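Plantazolicin methyltransferase BamL (Bacillus amyloliquefaciens subsp. plantarum, PDB 5DLY) probably catalyses the N-methylation of desmethylplantazolicin, a step in the making of the antibiotic plantazolicin. Local coordinates at residues S44-L49 against N234-D239; L49-S54 against S225-S230; S97-L102 against A106-S111; E193-L198 against F211-S216. All coordinates share one frame; numbering follows the deposited sequence.

Contact 1 of 4, residues S44-L49 against N234-D239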
loop_
_atom_site.group_PDB
_atom_site.type_symbol
_atom_site.label_atom_id
_atom_site.label_comp_id
_atom_site.label_asym_id
_atom_site.label_seq_id
_atom_site.Cartn_x
_atom_site.Cartn_y
_atom_site.Cartn_z
ATOM N N SER A 44 -8.264 2.861 -2.527
ATOM C CA SER A 44 -6.855 3.224 -2.550
ATOM C C SER A 44 -6.310 3.393 -3.964
ATOM O O SER A 44 -5.562 4.335 -4.218
ATOM C CB SER A 44 -6.031 2.205 -1.783
ATOM O OG SER A 44 -6.414 2.200 -0.423
ATOM N N ILE A 45 -6.697 2.492 -4.870
ATOM C CA ILE A 45 -6.250 2.573 -6.269
ATOM C C ILE A 45 -6.790 3.841 -6.940
ATOM O O ILE A 45 -6.035 4.597 -7.555
ATOM C CB ILE A 45 -6.661 1.324 -7.083
ATOM C CG1 ILE A 45 -5.967 0.064 -6.537
ATOM C CG2 ILE A 45 -6.374 1.542 -8.568
ATOM C CD1 ILE A 45 -6.592 -1.243 -7.007
ATOM N N GLU A 46 -8.092 4.089 -6.800
ATOM C CA GLU A 46 -8.665 5.276 -7.429
ATOM C C GLU A 46 -8.128 6.568 -6.820
ATOM O O GLU A 46 -8.099 7.611 -7.486
ATOM C CB GLU A 46 -10.201 5.246 -7.409
ATOM C CG GLU A 46 -10.828 4.112 -8.222
ATOM C CD GLU A 46 -10.479 4.129 -9.711
ATOM O OE1 GLU A 46 -10.041 5.167 -10.236
ATOM O OE2 GLU A 46 -10.644 3.079 -10.369
ATOM N N THR A 47 -7.672 6.497 -5.568
ATOM C CA THR A 47 -7.064 7.648 -4.916
ATOM C C THR A 47 -5.761 7.973 -5.628
ATOM O O THR A 47 -5.547 9.123 -5.991
ATOM C CB THR A 47 -6.848 7.415 -3.410
ATOM O OG1 THR A 47 -8.118 7.270 -2.771
ATOM C CG2 THR A 47 -6.112 8.589 -2.754
ATOM N N PHE A 48 -4.908 6.975 -5.878
ATOM C CA PHE A 48 -3.660 7.311 -6.560
ATOM C C PHE A 48 -3.858 7.699 -8.023
ATOM O O PHE A 48 -3.139 8.553 -8.533
ATOM C CB PHE A 48 -2.499 6.317 -6.310
ATOM C CG PHE A 48 -2.615 4.979 -7.014
ATOM C CD1 PHE A 48 -2.562 4.874 -8.407
ATOM C CD2 PHE A 48 -2.657 3.808 -6.265
ATOM C CE1 PHE A 48 -2.608 3.624 -9.026
ATOM C CE2 PHE A 48 -2.698 2.560 -6.875
ATOM C CZ PHE A 48 -2.683 2.471 -8.258
ATOM N N LEU A 49 -4.851 7.100 -8.682
ATOM C CA LEU A 49 -5.173 7.488 -10.060
ATOM C C LEU A 49 -5.710 8.907 -10.142
ATOM O O LEU A 49 -5.341 9.666 -11.048
ATOM C CB LEU A 49 -6.136 6.494 -10.694
ATOM C CG LEU A 49 -5.552 5.100 -10.912
ATOM C CD1 LEU A 49 -6.645 4.161 -11.380
ATOM C CD2 LEU A 49 -4.390 5.121 -11.897
ATOM N N ASN A 234 -12.971 13.685 -9.030
ATOM C CA ASN A 234 -12.773 12.584 -9.964
ATOM C C ASN A 234 -13.894 11.554 -9.869
ATOM O O ASN A 234 -14.094 10.945 -8.820
ATOM C CB ASN A 234 -11.397 11.939 -9.735
ATOM C CG ASN A 234 -11.025 10.933 -10.812
ATOM O OD1 ASN A 234 -11.686 9.906 -10.972
ATOM N ND2 ASN A 234 -9.943 11.207 -11.537
ATOM N N ARG A 235 -14.618 11.370 -10.975
ATOM C CA ARG A 235 -15.783 10.485 -11.014
ATOM C C ARG A 235 -15.460 9.014 -10.746
ATOM O O ARG A 235 -16.294 8.288 -10.212
ATOM C CB ARG A 235 -16.529 10.627 -12.343
ATOM C CG ARG A 235 -17.387 11.879 -12.441
ATOM C CD ARG A 235 -18.139 11.924 -13.765
ATOM N NE ARG A 235 -17.266 12.316 -14.872
ATOM C CZ ARG A 235 -17.344 13.471 -15.531
ATOM N NH1 ARG A 235 -18.273 14.368 -15.220
ATOM N NH2 ARG A 235 -16.495 13.725 -16.518
ATOM N N ASN A 236 -14.253 8.583 -11.112
ATOM C CA ASN A 236 -13.842 7.203 -10.873
ATOM C C ASN A 236 -13.683 6.917 -9.383
ATOM O O ASN A 236 -14.043 5.839 -8.912
ATOM C CB ASN A 236 -12.552 6.863 -11.629
ATOM C CG ASN A 236 -12.701 6.989 -13.135
ATOM O OD1 ASN A 236 -11.952 7.723 -13.782
ATOM N ND2 ASN A 236 -13.655 6.264 -13.700
ATOM N N LEU A 237 -13.145 7.892 -8.649
ATOM C CA LEU A 237 -13.010 7.784 -7.198
ATOM C C LEU A 237 -14.382 7.822 -6.529
ATOM O O LEU A 237 -14.649 7.060 -5.602
ATOM C CB LEU A 237 -12.096 8.888 -6.652
ATOM C CG LEU A 237 -11.921 8.983 -5.129
ATOM C CD1 LEU A 237 -11.442 7.659 -4.535
ATOM C CD2 LEU A 237 -10.965 10.105 -4.751
ATOM N N GLN A 238 -15.246 8.705 -7.013
ATOM C CA GLN A 238 -16.635 8.750 -6.554
ATOM C C GLN A 238 -17.325 7.397 -6.727
ATOM O O GLN A 238 -17.956 6.898 -5.793
ATOM C CB GLN A 238 -17.424 9.814 -7.314
ATOM C CG GLN A 238 -16.989 11.242 -7.053
ATOM C CD GLN A 238 -17.686 12.225 -7.977
ATOM O OE1 GLN A 238 -18.561 11.849 -8.762
ATOM N NE2 GLN A 238 -17.294 13.484 -7.895
ATOM N N ASP A 239 -17.201 6.809 -7.917
ATOM C CA ASP A 239 -17.817 5.515 -8.225
ATOM C C ASP A 239 -17.335 4.399 -7.289
ATOM O O ASP A 239 -18.130 3.561 -6.863
ATOM C CB ASP A 239 -17.577 5.129 -9.692
ATOM C CG ASP A 239 -18.391 5.975 -10.670
ATOM O OD1 ASP A 239 -19.324 6.694 -10.238
ATOM O OD2 ASP A 239 -18.091 5.919 -11.884
#

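Contact 2 of 4, residues L49-S54 against S225-S230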
loop_
_atom_site.group_PDB
_atom_site.type_symbol
_atom_site.label_atom_id
_atom_site.label_comp_id
_atom_site.label_asym_id
_atom_site.label_seq_id
_atom_site.Cartn_x
_atom_site.Cartn_y
_atom_site.Cartn_z
ATOM N N LEU A 49 -4.851 7.100 -8.682
ATOM C CA LEU A 49 -5.173 7.488 -10.060
ATOM C C LEU A 49 -5.710 8.907 -10.142
ATOM O O LEU A 49 -5.341 9.666 -11.048
ATOM C CB LEU A 49 -6.136 6.494 -10.694
ATOM C CG LEU A 49 -5.552 5.100 -10.912
ATOM C CD1 LEU A 49 -6.645 4.161 -11.380
ATOM C CD2 LEU A 49 -4.390 5.121 -11.897
ATOM N N SER A 50 -6.566 9.277 -9.194
ATOM C CA SER A 50 -7.096 10.633 -9.172
ATOM C C SER A 50 -5.988 11.635 -8.877
ATOM O O SER A 50 -5.928 12.691 -9.503
ATOM C CB SER A 50 -8.223 10.765 -8.154
ATOM O OG SER A 50 -8.670 12.112 -8.096
ATOM N N PHE A 51 -5.106 11.290 -7.937
ATOM C CA PHE A 51 -3.974 12.140 -7.598
ATOM C C PHE A 51 -3.097 12.377 -8.819
ATOM O O PHE A 51 -2.742 13.521 -9.117
ATOM C CB PHE A 51 -3.137 11.534 -6.459
ATOM C CG PHE A 51 -1.934 12.360 -6.090
ATOM C CD1 PHE A 51 -0.703 12.158 -6.732
ATOM C CD2 PHE A 51 -2.018 13.340 -5.101
ATOM C CE1 PHE A 51 0.410 12.924 -6.394
ATOM C CE2 PHE A 51 -0.902 14.108 -4.761
ATOM C CZ PHE A 51 0.307 13.898 -5.411
ATOM N N TYR A 52 -2.777 11.295 -9.532
ATOM C CA TYR A 52 -1.845 11.368 -10.654
ATOM C C TYR A 52 -2.371 12.279 -11.771
ATOM O O TYR A 52 -1.649 13.166 -12.254
ATOM C CB TYR A 52 -1.468 9.962 -11.176
ATOM C CG TYR A 52 -0.222 9.999 -12.031
ATOM C CD1 TYR A 52 -0.299 10.316 -13.391
ATOM C CD2 TYR A 52 1.038 9.771 -11.475
ATOM C CE1 TYR A 52 0.841 10.395 -14.174
ATOM C CE2 TYR A 52 2.184 9.837 -12.258
ATOM C CZ TYR A 52 2.076 10.158 -13.601
ATOM O OH TYR A 52 3.211 10.240 -14.379
ATOM N N SER A 53 -3.627 12.067 -12.151
ATOM C CA SER A 53 -4.290 12.877 -13.182
ATOM C C SER A 53 -4.419 14.346 -12.785
ATOM O O SER A 53 -4.216 15.234 -13.615
ATOM C CB SER A 53 -5.669 12.309 -13.525
ATOM O OG SER A 53 -5.575 11.288 -14.503
ATOM N N SER A 54 -4.748 14.596 -11.520
ATOM C CA SER A 54 -4.874 15.957 -11.003
ATOM C C SER A 54 -3.525 16.681 -11.039
ATOM O O SER A 54 -3.426 17.805 -11.543
ATOM C CB SER A 54 -5.448 15.937 -9.578
ATOM O OG SER A 54 -5.533 17.238 -9.031
ATOM N N SER A 225 -8.629 20.495 2.657
ATOM C CA SER A 225 -7.436 20.748 1.845
ATOM C C SER A 225 -7.762 20.868 0.361
ATOM O O SER A 225 -8.739 20.292 -0.126
ATOM C CB SER A 225 -6.380 19.667 2.085
ATOM O OG SER A 225 -6.813 18.416 1.584
ATOM N N SER A 226 -6.940 21.625 -0.363
ATOM C CA SER A 226 -7.111 21.782 -1.800
ATOM C C SER A 226 -6.918 20.452 -2.520
ATOM O O SER A 226 -7.561 20.193 -3.543
ATOM C CB SER A 226 -6.134 22.827 -2.351
ATOM O OG SER A 226 -4.819 22.573 -1.896
ATOM N N GLN A 227 -6.040 19.613 -1.970
ATOM C CA GLN A 227 -5.774 18.292 -2.524
ATOM C C GLN A 227 -7.018 17.408 -2.440
ATOM O O GLN A 227 -7.366 16.738 -3.412
ATOM C CB GLN A 227 -4.599 17.623 -1.806
ATOM C CG GLN A 227 -3.973 16.495 -2.610
ATOM C CD GLN A 227 -2.749 16.939 -3.395
ATOM O OE1 GLN A 227 -2.792 17.064 -4.619
ATOM N NE2 GLN A 227 -1.646 17.181 -2.688
ATOM N N PHE A 228 -7.684 17.414 -1.285
ATOM C CA PHE A 228 -8.929 16.646 -1.115
ATOM C C PHE A 228 -9.975 17.118 -2.118
ATOM O O PHE A 228 -10.601 16.303 -2.798
ATOM C CB PHE A 228 -9.444 16.757 0.319
ATOM C CG PHE A 228 -10.734 16.021 0.580
ATOM C CD1 PHE A 228 -10.719 14.711 1.047
ATOM C CD2 PHE A 228 -11.963 16.648 0.402
ATOM C CE1 PHE A 228 -11.903 14.031 1.306
ATOM C CE2 PHE A 228 -13.150 15.973 0.655
ATOM C CZ PHE A 228 -13.120 14.666 1.122
ATOM N N PHE A 229 -10.145 18.435 -2.234
ATOM C CA PHE A 229 -11.095 18.999 -3.187
ATOM C C PHE A 229 -10.839 18.467 -4.591
ATOM O O PHE A 229 -11.762 18.024 -5.261
ATOM C CB PHE A 229 -11.054 20.533 -3.193
ATOM C CG PHE A 229 -12.127 21.165 -4.044
ATOM C CD1 PHE A 229 -11.888 21.474 -5.376
ATOM C CD2 PHE A 229 -13.379 21.454 -3.506
ATOM C CE1 PHE A 229 -12.875 22.057 -6.160
ATOM C CE2 PHE A 229 -14.370 22.033 -4.282
ATOM C CZ PHE A 229 -14.118 22.336 -5.612
ATOM N N SER A 230 -9.579 18.502 -5.026
ATOM C CA SER A 230 -9.221 18.031 -6.365
ATOM C C SER A 230 -9.508 16.537 -6.539
ATOM O O SER A 230 -10.124 16.139 -7.521
ATOM C CB SER A 230 -7.753 18.331 -6.687
ATOM O OG SER A 230 -7.467 19.713 -6.584
#

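Contact 3 of 4, residues S97-L102 against A106-S111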
loop_
_atom_site.group_PDB
_atom_site.type_symbol
_atom_site.label_atom_id
_atom_site.label_comp_id
_atom_site.label_asym_id
_atom_site.label_seq_id
_atom_site.Cartn_x
_atom_site.Cartn_y
_atom_site.Cartn_z
ATOM N N SER A 97 2.516 -17.513 -8.034
ATOM C CA SER A 97 1.953 -18.545 -8.910
ATOM C C SER A 97 0.461 -18.293 -9.184
ATOM O O SER A 97 0.009 -18.443 -10.323
ATOM C CB SER A 97 2.192 -19.947 -8.343
ATOM O OG SER A 97 1.781 -20.928 -9.286
ATOM N N SER A 98 -0.285 -17.895 -8.151
ATOM C CA SER A 98 -1.700 -17.507 -8.302
ATOM C C SER A 98 -1.893 -16.303 -9.226
ATOM O O SER A 98 -2.758 -16.318 -10.103
ATOM C CB SER A 98 -2.344 -17.215 -6.948
ATOM O OG SER A 98 -2.415 -18.377 -6.144
ATOM N N ALA A 99 -1.087 -15.261 -9.023
ATOM C CA ALA A 99 -1.119 -14.073 -9.873
ATOM C C ALA A 99 -0.825 -14.389 -11.341
ATOM O O ALA A 99 -1.489 -13.863 -12.241
ATOM C CB ALA A 99 -0.145 -13.027 -9.342
ATOM N N LYS A 100 0.159 -15.255 -11.577
ATOM C CA LYS A 100 0.537 -15.636 -12.934
ATOM C C LYS A 100 -0.583 -16.402 -13.628
ATOM O O LYS A 100 -0.794 -16.242 -14.836
ATOM C CB LYS A 100 1.831 -16.449 -12.931
ATOM C CG LYS A 100 3.075 -15.598 -12.736
ATOM C CD LYS A 100 4.337 -16.446 -12.745
ATOM C CE LYS A 100 5.564 -15.587 -13.019
ATOM N NZ LYS A 100 6.807 -16.393 -13.188
ATOM N N LYS A 101 -1.321 -17.199 -12.861
ATOM C CA LYS A 101 -2.412 -18.004 -13.424
ATOM C C LYS A 101 -3.583 -17.146 -13.924
ATOM O O LYS A 101 -4.406 -17.612 -14.719
ATOM C CB LYS A 101 -2.886 -19.059 -12.416
ATOM C CG LYS A 101 -3.623 -20.238 -13.047
ATOM C CD LYS A 101 -4.280 -21.098 -11.985
ATOM C CE LYS A 101 -5.030 -22.270 -12.599
ATOM N NZ LYS A 101 -5.272 -23.334 -11.583
ATOM N N LEU A 102 -3.649 -15.889 -13.489
ATOM C CA LEU A 102 -4.674 -14.965 -13.989
ATOM C C LEU A 102 -4.586 -14.729 -15.496
ATOM O O LEU A 102 -5.585 -14.377 -16.127
ATOM C CB LEU A 102 -4.628 -13.623 -13.247
ATOM C CG LEU A 102 -4.909 -13.677 -11.741
ATOM C CD1 LEU A 102 -4.672 -12.313 -11.107
ATOM C CD2 LEU A 102 -6.319 -14.183 -11.449
ATOM N N ALA A 106 0.884 -8.605 -17.563
ATOM C CA ALA A 106 1.615 -8.007 -16.438
ATOM C C ALA A 106 2.807 -8.892 -16.103
ATOM O O ALA A 106 2.794 -10.083 -16.413
ATOM C CB ALA A 106 0.710 -7.885 -15.224
ATOM N N SER A 107 3.829 -8.303 -15.484
ATOM C CA SER A 107 5.013 -9.033 -15.026
ATOM C C SER A 107 4.940 -9.271 -13.522
ATOM O O SER A 107 4.751 -8.331 -12.743
ATOM C CB SER A 107 6.290 -8.256 -15.352
ATOM O OG SER A 107 6.480 -8.131 -16.749
ATOM N N PHE A 108 5.093 -10.525 -13.116
ATOM C CA PHE A 108 5.077 -10.891 -11.703
ATOM C C PHE A 108 6.407 -11.492 -11.290
ATOM O O PHE A 108 6.934 -12.385 -11.957
ATOM C CB PHE A 108 3.935 -11.866 -11.421
ATOM C CG PHE A 108 2.586 -11.214 -11.431
ATOM C CD1 PHE A 108 2.211 -10.370 -10.391
ATOM C CD2 PHE A 108 1.694 -11.437 -12.483
ATOM C CE1 PHE A 108 0.974 -9.750 -10.397
ATOM C CE2 PHE A 108 0.451 -10.817 -12.491
ATOM C CZ PHE A 108 0.089 -9.984 -11.437
ATOM N N ILE A 109 6.958 -10.967 -10.196
ATOM C CA ILE A 109 8.288 -11.333 -9.718
ATOM C C ILE A 109 8.182 -11.917 -8.319
ATOM O O ILE A 109 7.510 -11.334 -7.449
ATOM C CB ILE A 109 9.200 -10.080 -9.664
ATOM C CG1 ILE A 109 9.265 -9.372 -11.021
ATOM C CG2 ILE A 109 10.600 -10.435 -9.170
ATOM C CD1 ILE A 109 9.247 -7.862 -10.888
ATOM N N CYS A 110 8.847 -13.053 -8.089
ATOM C CA CYS A 110 8.899 -13.629 -6.751
ATOM C C CYS A 110 10.244 -13.377 -6.089
ATOM O O CYS A 110 11.219 -14.095 -6.317
ATOM C CB CYS A 110 8.560 -15.125 -6.744
ATOM S SG CYS A 110 8.429 -15.766 -5.059
ATOM N N SER A 111 10.287 -12.336 -5.262
ATOM C CA SER A 111 11.523 -11.909 -4.625
ATOM C C SER A 111 11.179 -10.932 -3.521
ATOM O O SER A 111 10.101 -10.333 -3.529
ATOM C CB SER A 111 12.447 -11.236 -5.655
ATOM O OG SER A 111 13.766 -11.076 -5.150
HETATM O O HOH W 1 7.926 -14.868 -11.194
#

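Contact 4 of 4, residues E193-L198 against F211-S216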
loop_
_atom_site.group_PDB
_atom_site.type_symbol
_atom_site.label_atom_id
_atom_site.label_comp_id
_atom_site.label_asym_id
_atom_site.label_seq_id
_atom_site.Cartn_x
_atom_site.Cartn_y
_atom_site.Cartn_z
ATOM N N GLU A 193 3.317 9.338 13.940
ATOM C CA GLU A 193 4.540 10.057 14.274
ATOM C C GLU A 193 5.783 9.408 13.648
ATOM O O GLU A 193 6.603 10.094 13.024
ATOM C CB GLU A 193 4.675 10.125 15.799
ATOM C CG GLU A 193 5.948 10.769 16.310
ATOM C CD GLU A 193 6.061 10.670 17.818
ATOM O OE1 GLU A 193 6.496 9.612 18.326
ATOM O OE2 GLU A 193 5.713 11.658 18.491
ATOM N N GLU A 194 5.915 8.093 13.804
ATOM C CA GLU A 194 7.070 7.360 13.275
ATOM C C GLU A 194 7.098 7.363 11.755
ATOM O O GLU A 194 8.162 7.479 11.153
ATOM C CB GLU A 194 7.085 5.919 13.781
ATOM C CG GLU A 194 7.380 5.785 15.267
ATOM C CD GLU A 194 7.021 4.419 15.811
ATOM O OE1 GLU A 194 6.322 3.645 15.114
ATOM O OE2 GLU A 194 7.443 4.107 16.947
ATOM N N PHE A 195 5.921 7.210 11.153
ATOM C CA PHE A 195 5.775 7.191 9.702
ATOM C C PHE A 195 6.162 8.541 9.101
ATOM O O PHE A 195 6.871 8.594 8.085
ATOM C CB PHE A 195 4.325 6.813 9.370
ATOM C CG PHE A 195 4.060 6.505 7.915
ATOM C CD1 PHE A 195 4.924 5.709 7.169
ATOM C CD2 PHE A 195 2.901 6.974 7.315
ATOM C CE1 PHE A 195 4.647 5.416 5.833
ATOM C CE2 PHE A 195 2.613 6.680 5.984
ATOM C CZ PHE A 195 3.493 5.902 5.245
ATOM N N LYS A 196 5.715 9.624 9.741
ATOM C CA LYS A 196 6.067 10.989 9.319
ATOM C C LYS A 196 7.576 11.208 9.342
ATOM O O LYS A 196 8.145 11.761 8.390
ATOM C CB LYS A 196 5.383 12.032 10.210
ATOM C CG LYS A 196 3.953 12.381 9.822
ATOM C CD LYS A 196 3.521 13.663 10.529
ATOM C CE LYS A 196 2.221 14.226 9.967
ATOM N NZ LYS A 196 1.084 14.172 10.932
ATOM N N GLN A 197 8.216 10.756 10.421
ATOM C CA GLN A 197 9.667 10.859 10.555
ATOM C C GLN A 197 10.385 10.080 9.455
ATOM O O GLN A 197 11.348 10.573 8.858
ATOM C CB GLN A 197 10.128 10.388 11.938
ATOM C CG GLN A 197 11.572 10.758 12.270
ATOM C CD GLN A 197 11.885 12.233 12.058
ATOM O OE1 GLN A 197 11.170 13.118 12.539
ATOM N NE2 GLN A 197 12.965 12.504 11.337
ATOM N N LEU A 198 9.903 8.869 9.176
ATOM C CA LEU A 198 10.490 8.040 8.125
ATOM C C LEU A 198 10.413 8.720 6.746
ATOM O O LEU A 198 11.411 8.761 6.022
ATOM C CB LEU A 198 9.824 6.650 8.084
ATOM C CG LEU A 198 10.518 5.531 7.288
ATOM C CD1 LEU A 198 10.154 4.170 7.871
ATOM C CD2 LEU A 198 10.194 5.583 5.801
ATOM N N PHE A 211 6.937 14.844 0.536
ATOM C CA PHE A 211 6.068 13.847 1.158
ATOM C C PHE A 211 4.812 14.453 1.764
ATOM O O PHE A 211 4.748 15.647 2.042
ATOM C CB PHE A 211 6.825 13.014 2.212
ATOM C CG PHE A 211 6.921 13.666 3.567
ATOM C CD1 PHE A 211 7.963 14.545 3.864
ATOM C CD2 PHE A 211 5.978 13.387 4.557
ATOM C CE1 PHE A 211 8.051 15.141 5.116
ATOM C CE2 PHE A 211 6.060 13.979 5.810
ATOM C CZ PHE A 211 7.102 14.856 6.090
ATOM N N HIS A 212 3.807 13.606 1.969
ATOM C CA HIS A 212 2.650 13.968 2.771
ATOM C C HIS A 212 2.201 12.746 3.549
ATOM O O HIS A 212 2.215 11.633 3.016
ATOM C CB HIS A 212 1.496 14.484 1.909
ATOM C CG HIS A 212 0.281 14.867 2.701
ATOM N ND1 HIS A 212 0.081 16.138 3.193
ATOM C CD2 HIS A 212 -0.786 14.137 3.104
ATOM C CE1 HIS A 212 -1.066 16.182 3.850
ATOM N NE2 HIS A 212 -1.612 14.979 3.812
ATOM N N VAL A 213 1.798 12.954 4.796
ATOM C CA VAL A 213 1.241 11.881 5.619
ATOM C C VAL A 213 -0.037 12.378 6.283
ATOM O O VAL A 213 -0.147 13.555 6.641
ATOM C CB VAL A 213 2.242 11.363 6.684
ATOM C CG1 VAL A 213 1.681 10.176 7.441
ATOM C CG2 VAL A 213 3.567 10.948 6.055
ATOM N N GLY A 214 -1.008 11.479 6.436
ATOM C CA GLY A 214 -2.264 11.823 7.094
ATOM C C GLY A 214 -3.059 10.573 7.387
ATOM O O GLY A 214 -2.826 9.527 6.784
ATOM N N ASN A 215 -3.998 10.675 8.317
ATOM C CA ASN A 215 -4.842 9.526 8.623
ATOM C C ASN A 215 -6.289 9.683 8.174
ATOM O O ASN A 215 -7.129 8.834 8.476
ATOM C CB ASN A 215 -4.735 9.130 10.099
ATOM C CG ASN A 215 -5.232 10.205 11.033
ATOM O OD1 ASN A 215 -5.858 11.179 10.614
ATOM N ND2 ASN A 215 -4.950 10.036 12.319
ATOM N N SER A 216 -6.568 10.762 7.445
ATOM C CA SER A 216 -7.875 10.963 6.818
ATOM C C SER A 216 -8.142 9.909 5.753
ATOM O O SER A 216 -7.220 9.454 5.077
ATOM C CB SER A 216 -7.958 12.363 6.207
ATOM O OG SER A 216 -7.888 13.342 7.223
#

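Contact 1 of 4, residues S44-L49 against N234-D239
Glu46 and Leu237 form the middle of this buried contact between helix 23-56 and helix 235-241, whose short segments run antiparallel with axes 8.8 Å apart. The apolar part rests on the inner carbons. CB of Glu46 lies 3.8 Å from CA of Leu237, so the helices meet nearly backbone to backbone at this point. The branched Leu237 reaches across with CD1, which sits 3.8 Å from OG1 of Thr47; with its hydroxyl already bonded to Ile43 O, Thr47 can sit against this methyl at little polar cost.

The polar ends do not pair. The bend of Glu46 at chi2 (-60°) lays its carboxylate across the base of Asn236, OE1 3.3 Å from Asn236 CB, while the Asn236 amide turns off, its plane 38° from the carboxylate.

A side-chain N-cap starts the second helix: Asn234 OD1 accepts from Asn236 N at 2.9 Å and more weakly from Leu237 N, a role asparagine suits well. With no hydrogen bond passing between the segments, van der Waals fit joins them; Glu46 OE2 and Thr47 OG1 are satisfied by Tyr76 OH of helix 72-80 and by Ile43 O, not by the partner helix.

Contact 2 of 4, residues L49-S54 against S225-S230
Ser54 and Ser230 mark the closest backbone approach here, with CA atoms 6.7 Å apart, where segment 49-54 of helix 23-56 meets the start of helix 226-232. The two axes cross at 103°, close to perpendicular, and come no closer than 10.4 Å, so side chains rather than main chains fill the interface. Ser225 starts the second helix as its N-cap, its OG accepting from Phe228 N.

Small residues occupy the crossing. OG of Ser54 lies 3.4 Å from CB of Ser230, a serine-on-serine packing without a hydrogen bond. The Ser230 hydroxyl turns back along its own helix and bonds to Ser226 O at 3.1 Å; that oxygen also takes Ser230 N, the two donors arriving from opposite faces of the carbonyl plane. Ser50 OG, by contrast, reaches across and bonds to Leu231 O, just past the segment, so a hydrogen bond does link the helices there.

Beside the serines, Phe51 extends its ring with CG opposite the backbone N (chi1 179°). Gln227, long and bent at chi2, reaches this ring, its OE1 3.5 Å from CE2 of Phe51 and the ring and amide planes inclined at 50°. Phe51 also stacks on Trp261, tying this crossing of helices to strand 258-265, the antiparallel seventh strand inserted between strands 154-160 and 209-214 that is the hallmark of the class I methyltransferase fold.

Contact 3 of 4, residues S97-L102 against A106-S111
The ring of Phe108 carries the methyl group of Ala99 on one face: CB stands 3.5 Å from the ring centroid and only 8° off the normal, a CH-pi contact almost exactly over the centre. The main chain of Ala99 also comes near, its O 3.6 Å from CE2 of Phe108. Phe108 takes chi1 -74°, which sets CG beside its backbone N and brings the ring under the helix. A residue as small as alanine allows the helix to come this close, while phenylalanine fills the layer below, also touching Ile96, Ile74 and Cys68.

Helix 93-101 and strand 107-110 are successive elements of a beta-alpha-beta crossover that starts from strand 85-90, as in Rossmann-like folds. Strand 107-110 is outermost on its side of the sheet, and both strands lead to the cofactor: Asp90 binds S-adenosyl-L-homocysteine, and Ser111 touches it.

Toward the surface, Lys100 lies alongside Phe108, the two side chains sliding past each other in opposite directions. CG of Lys100 packs 4.0 Å from Phe108 CB, and the extended chain passes Phe108 O, with CE of Lys100 3.6 Å from it. A water bridges the remaining distance, accepting from Lys100 NZ at 2.7 Å and donating to Phe108 O at 2.8 Å.

Contact 4 of 4, residues E193-L198 against F211-S216
OE1 of Glu194 is gripped twice, by a salt bridge to Arg163 NH2 and a hydrogen bond from Thr191 N, and next to it in the chain Phe195 and Lys196 turn to the strand and pack on Val213. No hydrogen bond joins segment 193-198 to segment 211-216; van der Waals contacts, mostly between carbons, make the interface.

Val213 is the central residue. Its two methyls and the CB between them divide the work: CG1 packs 3.4 Å from CD2 of Phe195, CB rests 3.7 Å from Lys196 CG, and CG2 lies over the helix backbone, 4.1 Å from Lys196 CA. A beta-branched residue suits the strand, and its compact, forked shape fits between the aromatic ring and the lysine chain. Phe195 reaches Val213 because its CG is turned opposite the backbone N (chi1 -169°), which carries the ring over to the strand. Lys196, an exposed residue, covers this side with its methylene chain. Its main-chain O lies obliquely to the Phe211 ring, 4.0 Å from CE2 of Phe211.

Helix 192-203 runs antiparallel to strand 209-214, their segment axes at 176° and 8.7 Å apart. This strand, the sixth of the 3-2-1-4-5-7-6 sheet and outermost at this end, follows directly on the helix that packs against it. Phe211 and Val213 also touch Leu199 of that helix. His212 and Gly214 are hydrogen-bonded to Trp261 and His259 of strand 258-265, while Gln197, pointing away from the strand, and Leu198 touch Ile2 of helix 2-8.

Overall arrangement
Contacts 1 and 2 are neighbours, with centres 9 Å apart: both use helix 23-56 and share Leu49, and their partners, helices 235-241 and 226-232, follow one another in the chain. Both bring the C-terminal region back onto this long N-terminal helix, enclosing contacts 3 and 4 in sequence. Those two come in series along the chain and belong to the same mixed sheet, at its two outermost strands, 107-110 and 209-214; their centres are 31 Å apart. Contact 3 adjoins the cofactor pocket, whereas the other three lie away from the annotated sites. Contacts 3 and 4 each join an edge strand to a helix, while contacts 1 and 2 fasten two C-terminal helices to helix 23-56.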